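Local coordinates for protein DR2417 (Deinococcus radiodurans, PDB 4XWW) that degrades RNA as a metal-dependent RNase J exonuclease, probably in the 5'-3' direction, and possibly also cuts as an endonuclease, at residues Asp191-Gly199 and Thr389-Lys397; Gly28-Val36 and Val45-Pro53. One frame throughout, in Å; residues are numbered along the deposited sequence.

How the interactions relate
From the N terminus, interaction 2 comes first and closes a short loop of eight residues: the strands 34-39 and 42-46 form a hairpin in the eight-stranded sheet of the metallo-beta-lactamase fold, and the contact continues into the loops before strand 34-39 and after strand 42-46. Interaction 1 then opens further along and closes a far longer loop of 189 residues, which includes the beta-CASP region, bringing helix 192-201 against helix 384-394. The two contacts follow one another in series, neither nesting nor crossing, with centres about 25 Å apart. Interaction 2 lies beside the zinc site and the bound RNA, whereas interaction 1 joins two helices that rest on the fold's seven-stranded sheet.

Interaction 1: residues Asp191-Gly199 and Thr389-Lys397; sequences DLERVEQAG and TILNLTRPK
L192, V195 and G199 of one helix meet I390, L393 and T394 of another in a helix-helix contact on the flank of the metallo-beta-lactamase fold, where both helices lie beside the seven-stranded sheet. The segment axes come within 8.1 Å at 46°. Apolar contacts fill the crossing. L192 CD2 approaches I390 CD1 at 4.1 Å, the two side chains crossing at about a right angle. V195 CG1 reaches past L393 CB to T394 CG2, 3.5 Å away. E196, extended beyond CG, lies along one leucine methyl, its CB 3.8 Å from L393 CD2 and its carboxylate passing the same methyl. Behind this layer, I390 and T394 rest on L206 of strand 205-209, and V195 on F149 of strand 144-150.

The backbones come closest at G199, whose bare CA sits over the last helical turn opposite. A CA-H...O contact runs from G199 CA to L393 O at 3.4 Å, with 164° at the hydrogen, and a more bent one goes to T394 O. No direct hydrogen bond joins the segments; instead a water donates to both E196 O and L393 O, each at 2.7 Å. R395, which leaves the helix with positive phi, curls its side chain back until G199 O lies over one guanidinium face, 3.6 Å from R395 NH2.

Within the second helix, chi1 of 52° brings T394 OG1 back to I390 O, to which it donates at 2.6 Å from the face opposite the one met by T394 N.

Interaction 2: residues Gly28-Val36 and Val45-Pro53; sequences GEIGKNITV and VVDGGLAFP. With nucleotides of chain C.
K32 packs over A51 and G49 where the two antiparallel segments run on past the end of their hairpin. Its CB lies 3.4 Å from G49 O, a buried carbonyl oxygen with no polar partner in the model. With chi1 at 58°, CG is set between the backbone N and carbonyl carbon and passes A51 CB at 3.9 Å; CD runs on beside the same methyl. The bend at chi4 then turns NZ to E29, where it forms a salt bridge to the syn side of E29 OE2 at 2.8 Å. E29 OE2 also accepts from G26 N and N431 ND2.

Backbone bonds zip the rest: T35 and V46 pair in both directions, G49 N donates almost straight to N33 O at 2.9 Å, and K32 N reaches L50 O from above its carbonyl plane. I34 CG1 packs on V45 CG1 at 3.7 Å.

At the RNA end, chain C puts U3 O2 over one face of the F52 ring, opposite L50 CD1, and U4 N3 at its edge; F52 CE2 is 3.2 Å from U3 O2'. I30 CG2 touches U2 O2' of chain C at 3.4 Å.

D47, just after strand 42-46, accepts from ND1 of zinc ligand H89 at OD2 and from T83 N at OD1; N33, just before strand 34-39, donates from ND2 to D88 O: a second shell beside the dinuclear zinc site of the metallo-beta-lactamase fold.

Interaction 1: residues Asp191-Gly199 and Thr389-Lys397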
loop_
_atom_site.group_PDB
_atom_site.type_symbol
_atom_site.label_atom_id
_atom_site.label_comp_id
_atom_site.label_asym_id
_atom_site.label_seq_id
_atom_site.Cartn_x
_atom_site.Cartn_y
_atom_site.Cartn_z
ATOM N N ASP A 191 24.295 -12.786 22.625
ATOM C CA ASP A 191 25.130 -13.831 23.214
ATOM C C ASP A 191 25.649 -14.819 22.159
ATOM O O ASP A 191 25.260 -15.989 22.137
ATOM C CB ASP A 191 24.351 -14.568 24.307
ATOM C CG ASP A 191 25.267 -15.294 25.276
ATOM O OD1 ASP A 191 26.449 -15.511 24.922
ATOM O OD2 ASP A 191 24.804 -15.643 26.388
ATOM N N LEU A 192 26.576 -14.372 21.319
ATOM C CA LEU A 192 27.054 -15.230 20.235
ATOM C C LEU A 192 27.953 -16.342 20.766
ATOM O O LEU A 192 28.090 -17.388 20.141
ATOM C CB LEU A 192 27.788 -14.411 19.171
ATOM C CG LEU A 192 26.914 -13.390 18.443
ATOM C CD1 LEU A 192 27.697 -12.697 17.340
ATOM C CD2 LEU A 192 25.654 -14.061 17.897
ATOM N N GLU A 193 28.574 -16.099 21.916
ATOM C CA GLU A 193 29.347 -17.128 22.611
ATOM C C GLU A 193 28.443 -18.317 22.927
ATOM O O GLU A 193 28.802 -19.476 22.683
ATOM C CB GLU A 193 29.951 -16.542 23.887
ATOM C CG GLU A 193 30.805 -17.490 24.698
ATOM C CD GLU A 193 31.339 -16.833 25.960
ATOM O OE1 GLU A 193 30.541 -16.217 26.700
ATOM O OE2 GLU A 193 32.561 -16.924 26.208
ATOM N N ARG A 194 27.254 -18.032 23.450
ATOM C CA ARG A 194 26.342 -19.106 23.839
ATOM C C ARG A 194 25.837 -19.841 22.615
ATOM O O ARG A 194 25.682 -21.058 22.629
ATOM C CB ARG A 194 25.151 -18.576 24.640
ATOM C CG ARG A 194 24.176 -19.672 25.032
ATOM C CD ARG A 194 24.864 -20.610 26.060
ATOM N NE ARG A 194 24.115 -21.808 26.470
ATOM C CZ ARG A 194 24.141 -22.977 25.829
ATOM N NH1 ARG A 194 24.839 -23.115 24.690
ATOM N NH2 ARG A 194 23.464 -24.011 26.314
ATOM N N VAL A 195 25.560 -19.082 21.553
ATOM C CA VAL A 195 25.066 -19.662 20.313
ATOM C C VAL A 195 26.138 -20.566 19.692
ATOM O O VAL A 195 25.847 -21.681 19.250
ATOM C CB VAL A 195 24.629 -18.552 19.321
ATOM C CG1 VAL A 195 24.360 -19.127 17.935
ATOM C CG2 VAL A 195 23.383 -17.798 19.863
ATOM N N GLU A 196 27.379 -20.088 19.672
ATOM C CA GLU A 196 28.480 -20.890 19.147
ATOM C C GLU A 196 28.667 -22.179 19.965
ATOM O O GLU A 196 28.916 -23.256 19.411
ATOM C CB GLU A 196 29.775 -20.080 19.134
ATOM C CG GLU A 196 30.975 -20.901 18.680
ATOM C CD GLU A 196 32.144 -20.045 18.248
ATOM O OE1 GLU A 196 32.288 -18.921 18.780
ATOM O OE2 GLU A 196 32.914 -20.499 17.373
ATOM N N GLN A 197 28.549 -22.067 21.291
ATOM C CA GLN A 197 28.625 -23.237 22.160
ATOM C C GLN A 197 27.514 -24.221 21.814
ATOM O O GLN A 197 27.737 -25.419 21.800
ATOM C CB GLN A 197 28.528 -22.843 23.641
ATOM C CG GLN A 197 28.657 -24.010 24.626
ATOM C CD GLN A 197 30.012 -24.708 24.552
ATOM O OE1 GLN A 197 31.056 -24.060 24.450
ATOM N NE2 GLN A 197 29.994 -26.021 24.565
ATOM N N ALA A 198 26.322 -23.700 21.514
ATOM C CA ALA A 198 25.189 -24.561 21.198
ATOM C C ALA A 198 25.494 -25.359 19.935
ATOM O O ALA A 198 25.200 -26.545 19.858
ATOM C CB ALA A 198 23.888 -23.733 21.030
ATOM N N GLY A 199 26.114 -24.704 18.960
ATOM C CA GLY A 199 26.570 -25.382 17.755
ATOM C C GLY A 199 27.550 -26.525 18.044
ATOM O O GLY A 199 27.488 -27.579 17.411
ATOM N N THR A 389 25.543 -15.810 9.853
ATOM C CA THR A 389 26.359 -15.964 11.041
ATOM C C THR A 389 25.720 -16.983 11.994
ATOM O O THR A 389 26.386 -17.897 12.496
ATOM C CB THR A 389 26.557 -14.621 11.758
ATOM O OG1 THR A 389 27.490 -13.829 11.015
ATOM C CG2 THR A 389 27.114 -14.833 13.173
ATOM N N ILE A 390 24.414 -16.856 12.200
ATOM C CA ILE A 390 23.708 -17.796 13.060
ATOM C C ILE A 390 23.712 -19.222 12.499
ATOM O O ILE A 390 23.979 -20.195 13.228
ATOM C CB ILE A 390 22.269 -17.344 13.297
ATOM C CG1 ILE A 390 22.266 -15.949 13.951
ATOM C CG2 ILE A 390 21.509 -18.419 14.139
ATOM C CD1 ILE A 390 23.103 -15.873 15.234
ATOM N N LEU A 391 23.416 -19.355 11.209
ATOM C CA LEU A 391 23.466 -20.660 10.551
ATOM C C LEU A 391 24.865 -21.271 10.630
ATOM O O LEU A 391 24.994 -22.469 10.855
ATOM C CB LEU A 391 23.005 -20.539 9.083
ATOM C CG LEU A 391 21.483 -20.476 8.886
ATOM C CD1 LEU A 391 21.104 -19.663 7.668
ATOM C CD2 LEU A 391 20.912 -21.889 8.770
ATOM N N ASN A 392 25.910 -20.461 10.484
ATOM C CA ASN A 392 27.281 -20.982 10.538
ATOM C C ASN A 392 27.710 -21.367 11.953
ATOM O O ASN A 392 28.462 -22.322 12.141
ATOM C CB ASN A 392 28.280 -19.961 9.968
ATOM C CG ASN A 392 28.232 -19.855 8.440
ATOM O OD1 ASN A 392 27.890 -20.813 7.742
ATOM N ND2 ASN A 392 28.580 -18.683 7.923
ATOM N N LEU A 393 27.243 -20.612 12.939
ATOM C CA LEU A 393 27.604 -20.871 14.329
ATOM C C LEU A 393 26.875 -22.093 14.898
ATOM O O LEU A 393 27.442 -22.853 15.682
ATOM C CB LEU A 393 27.297 -19.635 15.180
ATOM C CG LEU A 393 28.266 -18.463 15.076
ATOM C CD1 LEU A 393 27.762 -17.316 15.929
ATOM C CD2 LEU A 393 29.677 -18.894 15.561
ATOM N N THR A 394 25.611 -22.266 14.513
ATOM C CA THR A 394 24.794 -23.348 15.068
ATOM C C THR A 394 24.950 -24.669 14.323
ATOM O O THR A 394 24.747 -25.743 14.920
ATOM C CB THR A 394 23.310 -22.980 15.110
ATOM O OG1 THR A 394 22.895 -22.524 13.822
ATOM C CG2 THR A 394 23.068 -21.892 16.143
ATOM N N ARG A 395 25.307 -24.607 13.042
ATOM C CA ARG A 395 25.519 -25.831 12.257
ATOM C C ARG A 395 24.388 -26.846 12.447
ATOM O O ARG A 395 24.639 -28.000 12.802
ATOM C CB ARG A 395 26.859 -26.484 12.634
ATOM C CG ARG A 395 28.065 -25.845 11.964
ATOM C CD ARG A 395 29.207 -25.604 12.950
ATOM N NE ARG A 395 29.617 -26.810 13.663
ATOM C CZ ARG A 395 30.187 -26.802 14.865
ATOM N NH1 ARG A 395 30.399 -25.649 15.484
ATOM N NH2 ARG A 395 30.538 -27.941 15.454
ATOM N N PRO A 396 23.132 -26.422 12.235
ATOM C CA PRO A 396 22.002 -27.264 12.638
ATOM C C PRO A 396 21.776 -28.433 11.686
ATOM O O PRO A 396 22.037 -28.337 10.483
ATOM C CB PRO A 396 20.821 -26.294 12.585
ATOM C CG PRO A 396 21.169 -25.417 11.437
ATOM C CD PRO A 396 22.670 -25.209 11.532
ATOM N N LYS A 397 21.269 -29.533 12.213
ATOM C CA LYS A 397 20.921 -30.650 11.352
ATOM C C LYS A 397 19.678 -30.300 10.548
ATOM O O LYS A 397 19.618 -30.563 9.350
ATOM C CB LYS A 397 20.698 -31.924 12.159
ATOM C CG LYS A 397 20.430 -33.160 11.296
ATOM C CD LYS A 397 20.574 -34.456 12.126
ATOM C CE LYS A 397 20.475 -35.700 11.225
ATOM N NZ LYS A 397 20.435 -36.981 11.986
HETATM O O HOH W 1 29.696 -23.628 16.857
HETATM O O HOH W 2 25.432 -28.367 15.887
#

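Interaction 2: residues Gly28-Val36 and Val45-Pro53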
loop_
_atom_site.group_PDB
_atom_site.type_symbol
_atom_site.label_atom_id
_atom_site.label_comp_id
_atom_site.label_asym_id
_atom_site.label_seq_id
_atom_site.Cartn_x
_atom_site.Cartn_y
_atom_site.Cartn_z
ATOM N N GLY A 28 4.738 -18.267 7.548
ATOM C CA GLY A 28 4.098 -17.864 6.299
ATOM C C GLY A 28 3.418 -16.508 6.405
ATOM O O GLY A 28 2.585 -16.129 5.558
ATOM N N GLU A 29 3.786 -15.774 7.452
ATOM C CA GLU A 29 3.269 -14.434 7.721
ATOM C C GLU A 29 4.224 -13.736 8.668
ATOM O O GLU A 29 5.047 -14.382 9.331
ATOM C CB GLU A 29 1.885 -14.497 8.364
ATOM C CG GLU A 29 1.920 -15.184 9.745
ATOM C CD GLU A 29 0.559 -15.266 10.400
ATOM O OE1 GLU A 29 -0.333 -14.475 10.037
ATOM O OE2 GLU A 29 0.377 -16.132 11.281
ATOM N N ILE A 30 4.083 -12.424 8.761
ATOM C CA ILE A 30 4.736 -11.674 9.799
ATOM C C ILE A 30 3.645 -11.162 10.745
ATOM O O ILE A 30 2.898 -10.244 10.410
ATOM C CB ILE A 30 5.559 -10.536 9.225
ATOM C CG1 ILE A 30 6.666 -11.123 8.339
ATOM C CG2 ILE A 30 6.133 -9.688 10.361
ATOM C CD1 ILE A 30 7.564 -10.112 7.702
ATOM N N GLY A 31 3.548 -11.788 11.916
ATOM C CA GLY A 31 2.506 -11.476 12.875
ATOM C C GLY A 31 1.939 -12.688 13.597
ATOM O O GLY A 31 2.142 -13.843 13.179
ATOM N N LYS A 32 1.207 -12.388 14.673
ATOM C CA LYS A 32 0.587 -13.342 15.612
ATOM C C LYS A 32 1.384 -14.622 15.836
ATOM O O LYS A 32 0.870 -15.731 15.696
ATOM C CB LYS A 32 -0.863 -13.687 15.189
ATOM C CG LYS A 32 -1.084 -14.291 13.797
ATOM C CD LYS A 32 -2.618 -14.440 13.544
ATOM C CE LYS A 32 -2.957 -14.790 12.086
ATOM N NZ LYS A 32 -2.404 -16.132 11.712
ATOM N N ASN A 33 2.634 -14.445 16.243
ATOM C CA ASN A 33 3.516 -15.558 16.529
ATOM C C ASN A 33 3.038 -16.389 17.706
ATOM O O ASN A 33 2.709 -15.850 18.772
ATOM C CB ASN A 33 4.919 -15.017 16.776
ATOM C CG ASN A 33 5.512 -14.402 15.521
ATOM O OD1 ASN A 33 5.921 -15.117 14.635
ATOM N ND2 ASN A 33 5.518 -13.087 15.433
ATOM N N ILE A 34 3.004 -17.708 17.512
ATOM C CA ILE A 34 2.710 -18.645 18.579
ATOM C C ILE A 34 3.107 -20.047 18.112
ATOM O O ILE A 34 2.659 -20.534 17.064
ATOM C CB ILE A 34 1.222 -18.608 19.028
ATOM C CG1 ILE A 34 0.951 -19.749 20.023
ATOM C CG2 ILE A 34 0.261 -18.658 17.818
ATOM C CD1 ILE A 34 -0.360 -19.616 20.798
ATOM N N THR A 35 3.973 -20.679 18.899
ATOM C CA THR A 35 4.534 -21.973 18.541
ATOM C C THR A 35 4.362 -22.958 19.691
ATOM O O THR A 35 4.687 -22.662 20.854
ATOM C CB THR A 35 6.021 -21.852 18.178
ATOM O OG1 THR A 35 6.178 -20.833 17.186
ATOM C CG2 THR A 35 6.556 -23.172 17.638
ATOM N N VAL A 36 3.850 -24.130 19.339
ATOM C CA VAL A 36 3.604 -25.202 20.283
ATOM C C VAL A 36 4.684 -26.255 20.118
ATOM O O VAL A 36 5.023 -26.639 19.000
ATOM C CB VAL A 36 2.198 -25.815 20.062
ATOM C CG1 VAL A 36 2.013 -27.069 20.868
ATOM C CG2 VAL A 36 1.127 -24.784 20.398
ATOM N N VAL A 45 4.302 -23.790 25.243
ATOM C CA VAL A 45 3.906 -22.831 24.193
ATOM C C VAL A 45 4.849 -21.633 24.209
ATOM O O VAL A 45 5.304 -21.209 25.271
ATOM C CB VAL A 45 2.450 -22.345 24.380
ATOM C CG1 VAL A 45 1.964 -21.555 23.127
ATOM C CG2 VAL A 45 1.515 -23.519 24.638
ATOM N N VAL A 46 5.139 -21.067 23.039
ATOM C CA VAL A 46 6.037 -19.923 22.968
ATOM C C VAL A 46 5.317 -18.745 22.310
ATOM O O VAL A 46 4.863 -18.863 21.175
ATOM C CB VAL A 46 7.317 -20.269 22.200
ATOM C CG1 VAL A 46 8.228 -19.034 22.090
ATOM C CG2 VAL A 46 8.059 -21.432 22.894
ATOM N N ASP A 47 5.081 -17.700 23.094
ATOM C CA ASP A 47 4.543 -16.432 22.617
ATOM C C ASP A 47 3.032 -16.507 22.383
ATOM O O ASP A 47 2.461 -17.592 22.331
ATOM C CB ASP A 47 5.305 -15.936 21.387
ATOM C CG ASP A 47 6.670 -15.371 21.745
ATOM O OD1 ASP A 47 6.923 -15.163 22.947
ATOM O OD2 ASP A 47 7.485 -15.137 20.834
ATOM N N GLY A 48 2.395 -15.350 22.249
ATOM C CA GLY A 48 0.984 -15.272 21.911
ATOM C C GLY A 48 0.660 -13.951 21.244
ATOM O O GLY A 48 0.005 -13.103 21.837
ATOM N N GLY A 49 1.137 -13.772 20.020
ATOM C CA GLY A 49 1.029 -12.507 19.315
ATOM C C GLY A 49 -0.305 -12.166 18.679
ATOM O O GLY A 49 -1.155 -13.032 18.492
ATOM N N LEU A 50 -0.485 -10.889 18.354
ATOM C CA LEU A 50 -1.555 -10.472 17.443
ATOM C C LEU A 50 -0.967 -10.140 16.068
ATOM O O LEU A 50 0.258 -10.004 15.903
ATOM C CB LEU A 50 -2.321 -9.268 18.004
ATOM C CG LEU A 50 -1.586 -7.939 18.275
ATOM C CD1 LEU A 50 -1.184 -7.162 17.008
ATOM C CD2 LEU A 50 -2.433 -7.055 19.201
ATOM N N ALA A 51 -1.845 -9.979 15.085
ATOM C CA ALA A 51 -1.438 -9.481 13.780
ATOM C C ALA A 51 -2.287 -8.281 13.402
ATOM O O ALA A 51 -3.385 -8.078 13.925
ATOM C CB ALA A 51 -1.547 -10.575 12.722
ATOM N N PHE A 52 -1.760 -7.476 12.492
ATOM C CA PHE A 52 -2.482 -6.291 12.057
ATOM C C PHE A 52 -3.210 -6.588 10.782
ATOM O O PHE A 52 -2.731 -7.377 9.973
ATOM C CB PHE A 52 -1.524 -5.122 11.909
ATOM C CG PHE A 52 -0.929 -4.699 13.211
ATOM C CD1 PHE A 52 -1.661 -3.929 14.093
ATOM C CD2 PHE A 52 0.332 -5.129 13.586
ATOM C CE1 PHE A 52 -1.139 -3.558 15.312
ATOM C CE2 PHE A 52 0.867 -4.758 14.804
ATOM C CZ PHE A 52 0.127 -3.971 15.669
ATOM N N PRO A 53 -4.411 -6.004 10.626
ATOM C CA PRO A 53 -5.270 -6.297 9.483
ATOM C C PRO A 53 -4.690 -5.773 8.185
ATOM O O PRO A 53 -4.058 -4.720 8.189
ATOM C CB PRO A 53 -6.578 -5.567 9.822
ATOM C CG PRO A 53 -6.214 -4.553 10.848
ATOM C CD PRO A 53 -5.087 -5.157 11.625
ATOM P P U C 3 8.256 -6.172 14.541
ATOM O OP1 U C 3 9.734 -6.095 14.573
ATOM O OP2 U C 3 7.582 -7.472 14.760
ATOM O "O5'" U C 3 7.700 -5.108 15.584
ATOM C "C5'" U C 3 8.011 -3.714 15.437
ATOM C "C4'" U C 3 6.779 -2.888 15.702
ATOM O "O4'" U C 3 6.004 -2.769 14.477
ATOM C "C3'" U C 3 5.835 -3.460 16.756
ATOM O "O3'" U C 3 5.384 -2.423 17.611
ATOM C "C2'" U C 3 4.685 -4.028 15.930
ATOM O "O2'" U C 3 3.447 -4.037 16.613
ATOM C "C1'" U C 3 4.652 -3.056 14.754
ATOM N N1 U C 3 4.040 -3.629 13.550
ATOM C C2 U C 3 3.056 -2.895 12.917
ATOM O O2 U C 3 2.695 -1.798 13.306
ATOM N N3 U C 3 2.516 -3.493 11.807
ATOM C C4 U C 3 2.845 -4.722 11.277
ATOM O O4 U C 3 2.264 -5.121 10.266
ATOM C C5 U C 3 3.867 -5.422 11.991
ATOM C C6 U C 3 4.412 -4.867 13.080
ATOM P P U C 4 5.175 -2.706 19.160
ATOM O OP1 U C 4 6.243 -2.005 19.905
ATOM O OP2 U C 4 4.977 -4.160 19.350
ATOM O "O5'" U C 4 3.826 -1.926 19.485
ATOM C "C5'" U C 4 2.653 -2.087 18.674
ATOM C "C4'" U C 4 2.511 -0.927 17.719
ATOM O "O4'" U C 4 1.610 -1.317 16.646
ATOM C "C3'" U C 4 1.921 0.354 18.308
ATOM O "O3'" U C 4 2.935 1.206 18.843
ATOM C "C2'" U C 4 1.121 0.910 17.135
ATOM O "O2'" U C 4 1.906 1.524 16.135
ATOM C "C1'" U C 4 0.560 -0.378 16.542
ATOM N N1 U C 4 -0.597 -0.902 17.280
ATOM C C2 U C 4 -1.851 -0.686 16.744
ATOM O O2 U C 4 -2.030 -0.088 15.698
ATOM N N3 U C 4 -2.888 -1.200 17.481
ATOM C C4 U C 4 -2.806 -1.890 18.671
ATOM O O4 U C 4 -3.837 -2.289 19.213
ATOM C C5 U C 4 -1.474 -2.072 19.160
ATOM C C6 U C 4 -0.440 -1.584 18.465
ATOM P P U C 2 11.897 -2.932 10.963
ATOM O OP1 U C 2 12.063 -2.791 12.427
ATOM O OP2 U C 2 12.814 -3.809 10.201
ATOM O "O5'" U C 2 10.422 -3.434 10.632
ATOM C "C5'" U C 2 9.269 -2.839 11.248
ATOM C "C4'" U C 2 8.216 -3.889 11.518
ATOM O "O4'" U C 2 7.586 -4.294 10.270
ATOM C "C3'" U C 2 8.713 -5.175 12.176
ATOM O "O3'" U C 2 7.761 -5.588 13.144
ATOM C "C2'" U C 2 8.705 -6.176 11.026
ATOM O "O2'" U C 2 8.554 -7.512 11.458
ATOM C "C1'" U C 2 7.487 -5.700 10.241
ATOM N N1 U C 2 7.458 -6.142 8.841
ATOM C C2 U C 2 6.248 -6.570 8.330
ATOM O O2 U C 2 5.221 -6.587 8.985
ATOM N N3 U C 2 6.289 -6.978 7.020
ATOM C C4 U C 2 7.385 -7.004 6.187
ATOM O O4 U C 2 7.256 -7.399 5.027
ATOM C C5 U C 2 8.600 -6.551 6.791
ATOM C C6 U C 2 8.595 -6.145 8.066
HETATM O O HOH W 3 0.830 -8.104 11.353
HETATM O O HOH W 4 6.547 -18.437 18.696
#